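PDB 5WCK: FEZ-1 protein, which probably hydrolyses beta-lactam antibiotics as a monomeric, zinc-dependent subclass B3 metallo-beta-lactamase. Local coordinates for residues Y19-S27 / I39-I50; K106-D114 / N178-Y189. The protein carries 2 engineered substitutions. All coordinates share one frame; numbering follows the deposited sequence. Where two conformers were deposited one is given.

Contact 1 of 2, residues Y19-S27 / I39-I50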
loop_
_atom_site.group_PDB
_atom_site.type_symbol
_atom_site.label_atom_id
_atom_site.label_comp_id
_atom_site.label_asym_id
_atom_site.label_seq_id
_atom_site.Cartn_x
_atom_site.Cartn_y
_atom_site.Cartn_z
ATOM N N TYR A 19 8.627 7.629 -5.543
ATOM C CA TYR A 19 8.797 7.022 -4.243
ATOM C C TYR A 19 9.141 8.116 -3.224
ATOM O O TYR A 19 10.126 8.854 -3.438
ATOM C CB TYR A 19 9.939 5.995 -4.271
ATOM C CG TYR A 19 9.983 5.172 -3.011
ATOM C CD1 TYR A 19 9.039 4.180 -2.803
ATOM C CD2 TYR A 19 10.909 5.394 -2.003
ATOM C CE1 TYR A 19 9.022 3.429 -1.644
ATOM C CE2 TYR A 19 10.889 4.662 -0.822
ATOM C CZ TYR A 19 9.952 3.663 -0.648
ATOM O OH TYR A 19 9.881 2.936 0.498
ATOM N N VAL A 20 8.369 8.202 -2.142
ATOM C CA VAL A 20 8.620 9.171 -1.067
ATOM C C VAL A 20 8.581 8.485 0.298
ATOM O O VAL A 20 8.306 9.123 1.307
ATOM C CB VAL A 20 7.639 10.354 -1.128
ATOM C CG1 VAL A 20 7.906 11.213 -2.356
ATOM C CG2 VAL A 20 6.169 9.926 -1.086
ATOM N N GLY A 21 8.859 7.176 0.316
ATOM C CA GLY A 21 8.831 6.426 1.543
ATOM C C GLY A 21 10.195 6.247 2.187
ATOM O O GLY A 21 11.139 7.006 1.950
ATOM N N THR A 22 10.253 5.232 3.041
ATOM C CA THR A 22 11.376 4.925 3.893
ATOM C C THR A 22 12.099 3.682 3.354
ATOM O O THR A 22 11.821 3.179 2.276
ATOM C CB THR A 22 10.891 4.716 5.332
ATOM O OG1 THR A 22 10.234 3.435 5.381
ATOM C CG2 THR A 22 9.986 5.814 5.850
ATOM N N ASP A 23 13.046 3.149 4.128
ATOM C CA ASP A 23 13.722 1.938 3.692
ATOM C C ASP A 23 12.888 0.675 3.964
ATOM O O ASP A 23 13.377 -0.455 3.701
ATOM C CB ASP A 23 15.103 1.841 4.339
ATOM C CG ASP A 23 15.098 1.456 5.804
ATOM O OD1 ASP A 23 14.047 1.574 6.458
ATOM O OD2 ASP A 23 16.189 1.004 6.286
ATOM N N ASP A 24 11.668 0.846 4.498
ATOM C CA ASP A 24 10.763 -0.266 4.825
ATOM C C ASP A 24 9.338 0.120 4.411
ATOM O O ASP A 24 8.835 -0.348 3.376
ATOM C CB ASP A 24 10.865 -0.641 6.309
ATOM C CG ASP A 24 9.771 -1.576 6.778
ATOM O OD1 ASP A 24 9.217 -2.315 5.923
ATOM O OD2 ASP A 24 9.447 -1.541 7.998
ATOM N N LEU A 25 8.697 0.980 5.204
ATOM C CA LEU A 25 7.340 1.409 4.922
ATOM C C LEU A 25 7.363 2.267 3.651
ATOM O O LEU A 25 8.127 3.255 3.571
ATOM C CB LEU A 25 6.800 2.188 6.125
ATOM C CG LEU A 25 6.894 1.456 7.456
ATOM C CD1 LEU A 25 6.377 2.309 8.610
ATOM C CD2 LEU A 25 6.188 0.112 7.386
ATOM N N ALA A 26 6.619 1.823 2.630
ATOM C CA ALA A 26 6.664 2.407 1.271
ATOM C C ALA A 26 5.524 3.402 1.075
ATOM O O ALA A 26 4.379 3.080 1.368
ATOM C CB ALA A 26 6.548 1.325 0.230
ATOM N N SER A 27 5.860 4.597 0.574
ATOM C CA SER A 27 4.888 5.643 0.271
ATOM C C SER A 27 5.160 6.162 -1.136
ATOM O O SER A 27 6.315 6.164 -1.607
ATOM C CB SER A 27 4.951 6.783 1.259
ATOM O OG SER A 27 4.597 6.334 2.547
ATOM N N ILE A 39 0.154 8.059 -1.258
ATOM C CA ILE A 39 -0.277 6.700 -0.816
ATOM C C ILE A 39 0.634 6.269 0.347
ATOM O O ILE A 39 1.821 6.243 0.134
ATOM C CB ILE A 39 -0.218 5.676 -1.972
ATOM C CG1 ILE A 39 -0.856 6.208 -3.257
ATOM C CG2 ILE A 39 -0.883 4.384 -1.534
ATOM C CD1 ILE A 39 -1.050 5.157 -4.339
ATOM N N ASN A 40 0.008 6.006 1.499
ATOM C CA ASN A 40 0.600 5.528 2.779
ATOM C C ASN A 40 1.165 6.685 3.617
ATOM O O ASN A 40 2.097 7.280 3.198
ATOM C CB ASN A 40 1.517 4.310 2.635
ATOM C CG ASN A 40 0.790 3.114 2.061
ATOM O OD1 ASN A 40 -0.308 2.814 2.452
ATOM N ND2 ASN A 40 1.429 2.410 1.146
ATOM N N SER A 41 0.593 6.897 4.801
ATOM C CA SER A 41 1.033 7.965 5.735
ATOM C C SER A 41 2.056 7.405 6.734
ATOM O O SER A 41 2.682 8.186 7.400
ATOM C CB SER A 41 -0.148 8.542 6.437
ATOM O OG SER A 41 -0.886 7.497 7.019
ATOM N N ASP A 42 2.184 6.077 6.791
ATOM C CA ASP A 42 3.213 5.418 7.608
ATOM C C ASP A 42 3.024 5.761 9.092
ATOM O O ASP A 42 1.919 5.997 9.553
ATOM C CB ASP A 42 4.593 5.717 7.036
ATOM C CG ASP A 42 4.743 5.379 5.562
ATOM O OD1 ASP A 42 3.910 4.589 5.065
ATOM O OD2 ASP A 42 5.697 5.895 4.940
ATOM N N LEU A 43 4.113 5.700 9.863
ATOM C CA LEU A 43 4.023 6.034 11.295
ATOM C C LEU A 43 3.963 7.560 11.458
ATOM O O LEU A 43 4.441 8.300 10.588
ATOM C CB LEU A 43 5.257 5.489 12.013
ATOM C CG LEU A 43 5.534 4.004 11.846
ATOM C CD1 LEU A 43 6.864 3.645 12.492
ATOM C CD2 LEU A 43 4.402 3.172 12.408
ATOM N N GLU A 44 3.447 8.021 12.606
ATOM C CA GLU A 44 3.457 9.458 12.902
ATOM C C GLU A 44 4.865 10.034 12.733
ATOM O O GLU A 44 5.036 11.132 12.185
ATOM C CB GLU A 44 2.950 9.723 14.317
ATOM C CG GLU A 44 1.460 9.594 14.464
ATOM C CD GLU A 44 0.964 10.041 15.831
ATOM O OE1 GLU A 44 -0.138 9.620 16.241
ATOM O OE2 GLU A 44 1.710 10.784 16.498
ATOM N N ALA A 45 5.886 9.293 13.211
ATOM C CA ALA A 45 7.292 9.708 13.102
ATOM C C ALA A 45 7.752 9.855 11.645
ATOM O O ALA A 45 8.739 10.527 11.379
ATOM C CB ALA A 45 8.164 8.712 13.833
ATOM N N ASN A 46 7.058 9.208 10.695
ATOM C CA ASN A 46 7.484 9.256 9.310
ATOM C C ASN A 46 6.855 10.438 8.559
ATOM O O ASN A 46 7.283 10.720 7.437
ATOM C CB ASN A 46 7.131 7.964 8.568
ATOM C CG ASN A 46 7.747 6.733 9.192
ATOM O OD1 ASN A 46 7.067 5.728 9.356
ATOM N ND2 ASN A 46 9.013 6.806 9.588
ATOM N N VAL A 47 5.852 11.110 9.136
ATOM C CA VAL A 47 5.176 12.208 8.418
ATOM C C VAL A 47 6.173 13.321 8.085
ATOM O O VAL A 47 6.240 13.803 6.954
ATOM C CB VAL A 47 3.918 12.703 9.159
ATOM C CG1 VAL A 47 3.341 13.964 8.536
ATOM C CG2 VAL A 47 2.846 11.628 9.203
ATOM N N PRO A 48 7.044 13.802 9.006
ATOM C CA PRO A 48 8.043 14.787 8.588
ATOM C C PRO A 48 9.009 14.279 7.512
ATOM O O PRO A 48 9.510 15.073 6.710
ATOM C CB PRO A 48 8.808 15.132 9.879
ATOM C CG PRO A 48 7.910 14.667 10.984
ATOM C CD PRO A 48 7.063 13.530 10.445
ATOM N N MET A 49 9.255 12.959 7.487
ATOM C CA MET A 49 10.140 12.352 6.506
ATOM C C MET A 49 9.479 12.385 5.120
ATOM O O MET A 49 10.139 12.632 4.106
ATOM C CB MET A 49 10.498 10.914 6.899
ATOM C CG MET A 49 11.239 10.852 8.215
ATOM S SD MET A 49 11.353 9.188 8.921
ATOM C CE MET A 49 12.350 8.375 7.704
ATOM N N ILE A 50 8.184 12.056 5.086
ATOM C CA ILE A 50 7.411 12.104 3.821
ATOM C C ILE A 50 7.399 13.548 3.299
ATOM O O ILE A 50 7.672 13.786 2.108
ATOM C CB ILE A 50 6.004 11.515 4.014
ATOM C CG1 ILE A 50 6.077 10.006 4.287
ATOM C CG2 ILE A 50 5.133 11.804 2.798
ATOM C CD1 ILE A 50 4.811 9.422 4.840
HETATM O O HOH W 1 3.671 2.078 3.897
#

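Contact 2 of 2, residues K106-D114 / N178-Y189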
loop_
_atom_site.group_PDB
_atom_site.type_symbol
_atom_site.label_atom_id
_atom_site.label_comp_id
_atom_site.label_asym_id
_atom_site.label_seq_id
_atom_site.Cartn_x
_atom_site.Cartn_y
_atom_site.Cartn_z
ATOM N N LYS A 106 -9.347 0.072 16.954
ATOM C CA LYS A 106 -10.095 -0.624 18.021
ATOM C C LYS A 106 -11.095 -1.657 17.481
ATOM O O LYS A 106 -11.458 -2.585 18.238
ATOM C CB LYS A 106 -10.752 0.411 18.935
ATOM C CG LYS A 106 -9.724 1.193 19.728
ATOM C CD LYS A 106 -10.313 2.150 20.747
ATOM C CE LYS A 106 -9.235 2.817 21.568
ATOM N NZ LYS A 106 -9.808 3.777 22.543
ATOM N N SER A 107 -11.507 -1.565 16.200
ATOM C CA SER A 107 -12.425 -2.514 15.589
ATOM C C SER A 107 -11.709 -3.591 14.751
ATOM O O SER A 107 -12.356 -4.366 14.058
ATOM C CB SER A 107 -13.471 -1.836 14.756
ATOM O OG SER A 107 -12.893 -1.270 13.574
ATOM N N ASP A 108 -10.381 -3.633 14.804
ATOM C CA ASP A 108 -9.624 -4.563 13.951
ATOM C C ASP A 108 -10.013 -6.003 14.307
ATOM O O ASP A 108 -10.051 -6.372 15.487
ATOM C CB ASP A 108 -8.127 -4.336 14.143
ATOM C CG ASP A 108 -7.254 -5.082 13.149
ATOM O OD1 ASP A 108 -7.134 -6.332 13.274
ATOM O OD2 ASP A 108 -6.701 -4.395 12.271
ATOM N N PHE A 109 -10.273 -6.827 13.284
ATOM C CA PHE A 109 -10.728 -8.196 13.503
ATOM C C PHE A 109 -9.731 -9.008 14.309
ATOM O O PHE A 109 -10.133 -10.005 14.950
ATOM C CB PHE A 109 -11.024 -8.939 12.191
ATOM C CG PHE A 109 -9.803 -9.478 11.474
ATOM C CD1 PHE A 109 -9.136 -8.707 10.536
ATOM C CD2 PHE A 109 -9.345 -10.769 11.722
ATOM C CE1 PHE A 109 -8.023 -9.209 9.875
ATOM C CE2 PHE A 109 -8.229 -11.263 11.062
ATOM C CZ PHE A 109 -7.581 -10.480 10.138
ATOM N N HIS A 110 -8.442 -8.642 14.247
ATOM C CA HIS A 110 -7.398 -9.406 14.884
ATOM C C HIS A 110 -6.768 -8.671 16.068
ATOM O O HIS A 110 -6.456 -9.313 17.076
ATOM C CB HIS A 110 -6.305 -9.805 13.882
ATOM C CG HIS A 110 -5.374 -10.796 14.473
ATOM N ND1 HIS A 110 -5.686 -12.134 14.568
ATOM C CD2 HIS A 110 -4.180 -10.649 15.053
ATOM C CE1 HIS A 110 -4.705 -12.753 15.176
ATOM N NE2 HIS A 110 -3.783 -11.876 15.488
ATOM N N TYR A 111 -6.550 -7.351 15.928
ATOM C CA TYR A 111 -5.687 -6.558 16.850
ATOM C C TYR A 111 -6.522 -5.619 17.739
ATOM O O TYR A 111 -5.958 -4.754 18.407
ATOM C CB TYR A 111 -4.651 -5.742 16.072
ATOM C CG TYR A 111 -3.666 -6.583 15.297
ATOM C CD1 TYR A 111 -2.661 -7.290 15.932
ATOM C CD2 TYR A 111 -3.771 -6.680 13.915
ATOM C CE1 TYR A 111 -1.760 -8.064 15.209
ATOM C CE2 TYR A 111 -2.910 -7.486 13.186
ATOM C CZ TYR A 111 -1.903 -8.176 13.829
ATOM O OH TYR A 111 -1.019 -8.969 13.138
ATOM N N ALA A 112 -7.848 -5.822 17.793
ATOM C CA ALA A 112 -8.751 -4.967 18.628
ATOM C C ALA A 112 -8.250 -4.876 20.073
ATOM O O ALA A 112 -8.384 -3.809 20.706
ATOM C CB ALA A 112 -10.156 -5.495 18.580
ATOM N N ASN A 113 -7.696 -5.983 20.599
ATOM C CA ASN A 113 -7.262 -6.022 22.012
ATOM C C ASN A 113 -5.745 -5.864 22.157
ATOM O O ASN A 113 -5.215 -6.184 23.213
ATOM C CB ASN A 113 -7.805 -7.290 22.694
ATOM C CG ASN A 113 -9.241 -7.103 23.137
ATOM O OD1 ASN A 113 -9.545 -6.094 23.777
ATOM N ND2 ASN A 113 -10.109 -8.052 22.828
ATOM N N ASP A 114 -5.059 -5.319 21.139
ATOM C CA ASP A 114 -3.623 -5.032 21.198
ATOM C C ASP A 114 -3.403 -3.522 21.041
ATOM O O ASP A 114 -3.306 -3.000 19.915
ATOM C CB ASP A 114 -2.860 -5.779 20.089
ATOM C CG ASP A 114 -1.340 -5.633 20.195
ATOM O OD1 ASP A 114 -0.873 -4.732 20.937
ATOM O OD2 ASP A 114 -0.607 -6.414 19.499
ATOM N N ASN A 178 -0.358 -12.728 8.807
ATOM C CA ASN A 178 0.425 -12.320 9.970
ATOM C C ASN A 178 0.478 -13.443 10.993
ATOM O O ASN A 178 -0.441 -14.238 11.119
ATOM C CB ASN A 178 -0.120 -11.062 10.626
ATOM C CG ASN A 178 0.236 -9.807 9.853
ATOM O OD1 ASN A 178 0.967 -9.860 8.854
ATOM N ND2 ASN A 178 -0.236 -8.660 10.323
ATOM N N PRO A 179 1.580 -13.526 11.756
ATOM C CA PRO A 179 1.720 -14.522 12.816
ATOM C C PRO A 179 0.543 -14.474 13.786
ATOM O O PRO A 179 0.251 -13.427 14.352
ATOM C CB PRO A 179 3.004 -14.108 13.540
ATOM C CG PRO A 179 3.772 -13.315 12.531
ATOM C CD PRO A 179 2.749 -12.663 11.638
ATOM N N GLY A 180 -0.138 -15.610 13.937
ATOM C CA GLY A 180 -1.258 -15.689 14.852
ATOM C C GLY A 180 -2.620 -15.542 14.199
ATOM O O GLY A 180 -3.629 -15.855 14.838
ATOM N N TYR A 181 -2.652 -15.134 12.937
ATOM C CA TYR A 181 -3.957 -15.019 12.250
ATOM C C TYR A 181 -4.602 -16.411 12.227
ATOM O O TYR A 181 -3.892 -17.326 11.985
ATOM C CB TYR A 181 -3.729 -14.598 10.797
ATOM C CG TYR A 181 -3.808 -13.120 10.508
ATOM C CD1 TYR A 181 -3.691 -12.182 11.514
ATOM C CD2 TYR A 181 -4.013 -12.670 9.218
ATOM C CE1 TYR A 181 -3.761 -10.831 11.236
ATOM C CE2 TYR A 181 -4.091 -11.323 8.926
ATOM C CZ TYR A 181 -3.973 -10.397 9.942
ATOM O OH TYR A 181 -4.063 -9.064 9.677
ATOM N N LYS A 182 -5.919 -16.514 12.422
ATOM C CA LYS A 182 -6.639 -17.814 12.385
ATOM C C LYS A 182 -7.372 -17.919 11.041
ATOM O O LYS A 182 -8.180 -17.082 10.749
ATOM C CB LYS A 182 -7.596 -17.872 13.572
ATOM C CG LYS A 182 -8.453 -19.141 13.734
ATOM C CD LYS A 182 -9.410 -19.660 14.768
ATOM C CE LYS A 182 -8.682 -19.789 16.084
ATOM N NZ LYS A 182 -7.779 -20.962 16.081
ATOM N N LEU A 183 -7.055 -18.954 10.265
ATOM C CA LEU A 183 -7.649 -19.097 8.918
ATOM C C LEU A 183 -8.830 -20.077 8.889
ATOM O O LEU A 183 -9.471 -20.143 7.864
ATOM C CB LEU A 183 -6.545 -19.610 7.992
ATOM C CG LEU A 183 -5.362 -18.662 7.807
ATOM C CD1 LEU A 183 -4.322 -19.312 6.903
ATOM C CD2 LEU A 183 -5.816 -17.330 7.231
ATOM N N VAL A 184 -9.045 -20.819 9.971
ATOM C CA VAL A 184 -10.080 -21.849 10.038
ATOM C C VAL A 184 -11.018 -21.460 11.188
ATOM O O VAL A 184 -10.532 -21.283 12.314
ATOM C CB VAL A 184 -9.472 -23.236 10.320
ATOM C CG1 VAL A 184 -10.548 -24.312 10.425
ATOM C CG2 VAL A 184 -8.415 -23.609 9.280
ATOM N N ASP A 185 -12.303 -21.328 10.874
ATOM C CA ASP A 185 -13.336 -20.989 11.877
ATOM C C ASP A 185 -12.948 -19.708 12.643
ATOM O O ASP A 185 -13.065 -19.616 13.879
ATOM C CB ASP A 185 -13.564 -22.191 12.799
ATOM C CG ASP A 185 -14.140 -23.395 12.074
ATOM O OD1 ASP A 185 -14.913 -23.191 11.127
ATOM O OD2 ASP A 185 -13.784 -24.510 12.456
ATOM N N ASN A 186 -12.513 -18.684 11.896
ATOM C CA ASN A 186 -12.214 -17.391 12.488
ATOM C C ASN A 186 -13.512 -16.778 13.029
ATOM O O ASN A 186 -14.507 -16.643 12.305
ATOM C CB ASN A 186 -11.538 -16.488 11.456
ATOM C CG ASN A 186 -10.988 -15.213 12.058
ATOM O OD1 ASN A 186 -11.738 -14.438 12.654
ATOM N ND2 ASN A 186 -9.691 -14.990 11.905
ATOM N N ILE A 187 -13.481 -16.398 14.319
ATOM C CA ILE A 187 -14.701 -15.953 15.013
ATOM C C ILE A 187 -15.147 -14.558 14.573
ATOM O O ILE A 187 -16.367 -14.314 14.481
ATOM C CB ILE A 187 -14.455 -16.017 16.532
ATOM C CG1 ILE A 187 -14.185 -17.444 17.011
ATOM C CG2 ILE A 187 -15.569 -15.331 17.322
ATOM C CD1 ILE A 187 -15.367 -18.390 16.913
ATOM N N THR A 188 -14.195 -13.640 14.323
ATOM C CA THR A 188 -14.549 -12.255 14.016
ATOM C C THR A 188 -14.646 -12.004 12.503
ATOM O O THR A 188 -15.346 -11.099 12.064
ATOM C CB THR A 188 -13.555 -11.292 14.668
ATOM O OG1 THR A 188 -12.253 -11.595 14.153
ATOM C CG2 THR A 188 -13.558 -11.400 16.182
ATOM N N TYR A 189 -13.895 -12.786 11.719
ATOM C CA TYR A 189 -13.753 -12.602 10.260
ATOM C C TYR A 189 -13.875 -13.957 9.584
ATOM O O TYR A 189 -12.903 -14.518 9.096
ATOM C CB TYR A 189 -12.412 -11.917 10.007
ATOM C CG TYR A 189 -12.033 -11.521 8.594
ATOM C CD1 TYR A 189 -12.919 -11.526 7.525
ATOM C CD2 TYR A 189 -10.726 -11.124 8.351
ATOM C CE1 TYR A 189 -12.516 -11.161 6.246
ATOM C CE2 TYR A 189 -10.317 -10.716 7.093
ATOM C CZ TYR A 189 -11.197 -10.783 6.026
ATOM O OH TYR A 189 -10.773 -10.378 4.785
HETATM O O HOH W 2 -5.844 -7.075 10.978
HETATM O O HOH W 3 -1.300 -12.616 16.387
HETATM O O HOH W 4 -7.354 -14.165 13.573
HETATM O O HOH W 5 0.740 -10.667 14.173
#

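Contact 1 of 2, residues Y19-S27 / I39-I50
Ser-27 OG sits between two acceptors of the 39-50 segment, 2.7 Å from Asp-42 OD2 and 2.8 Å from Asn-40 O; its single proton can serve one at a time. The torsion that sets OG anti to its own carbonyl carbon (chi1 -64°) brings it to both, and Ile-50 CD1 closes in beside it. Asn-40 answers in the other direction: ND2 donates to Ala-26 O at 3.0 Å, coming nearly in line with the C=O bond, while its OD1 takes the backbone N-H of Ser-70. Water 1 lies between Ala-26 O and Asp-42 OD1. Leu-25 lays CB against the Asp-42 carboxylate and crosses Leu-43 at about a right angle, CD1 lying 3.7 Å from Leu-43 CG and also reaching Asn-46 OD1. Further along, Thr-22 CG2 meets Met-49 CE at 3.9 Å, while Thr-22 OG1 turns back into its own loop, accepting from Asp-24 N in an ST turn and donating to Leu-25 O. Leu-25 also touches His-215 and Asp-75, both zinc ligands, and Asn-40 touches His-76, a third. Water 1 can donate to the buried Asp-42 carboxylate and the Ser-27 hydroxyl may do so too, which would be expected to favour its charged form.

Contact 2 of 2, residues K106-D114 / N178-Y189
Two loops without regular strand or helix meet here, CA atoms coming to 5.6 Å between Phe-109 and Thr-188, with a type I turn at Tyr-111 to Asp-114 and a type II turn at Asn-178 to Tyr-181. Thr-188 OG1 donates to Phe-109 O at 2.8 Å, tilted from the carbonyl plane. Phe-109, its CG wedged between backbone N and carbonyl carbon (chi1 80°), projects into the opposite loop. Tyr-189 brings an edge to its face, CD2 over the ring centre and the planes at 71°. The edge of Phe-109 in turn meets a face of Tyr-181, CZ lying 3.6 Å from Tyr-181 CZ toward the rim. Tyr-181 then presents its own edge to His-110, CD1 above the middle of the imidazole and the planes at 56°. Gly-180 O approaches the imidazole edge, 3.3 Å from His-110 CE1. Water 3 joins His-110 NE2 to Pro-179 O, and water 4 lies between His-110 ND1 and Lys-182 N. Tyr-111 OH is 2.9 Å from Asn-178 ND2, a bond whose donor is less surely placed, and shares water 5 with Pro-179 O. Asp-108 OD1 accepts both His-110 N and Tyr-111 N in an Asx turn and Asx motif, fixing the turn of the loop that carries His-110 and Tyr-111; water 2 bridges it to Tyr-181 OH, which itself donates to His-149 O. Tyr-189 OH pairs with Asp-195, and Ile-192 of helix 192-204 packs on Phe-109 and Tyr-181. This aromatic cluster between two loops borders the zinc site of a metallo-beta-lactamase: Tyr-111 and Tyr-181 meet the zinc ligand His-73, and Asn-178 touches His-149.

How the contacts relate
Contacts 1 and 2 stand at different parts of the same dinuclear zinc site, with centres about 26 Å apart and nearest atoms about 11 Å apart, so neither touches the other. They follow one another along the chain. Contact 1 is the more deeply set, its centre about 11 Å from that of the chain against about 20 Å for contact 2. The first borders the zinc held by Asp-75, His-76 and His-215, with the Leu-25 side chain about 5 Å from a zinc ion. The second borders the zinc held by His-71, His-73 and His-149, where the Asn-178 side chain also comes within about 5 Å of a zinc ion.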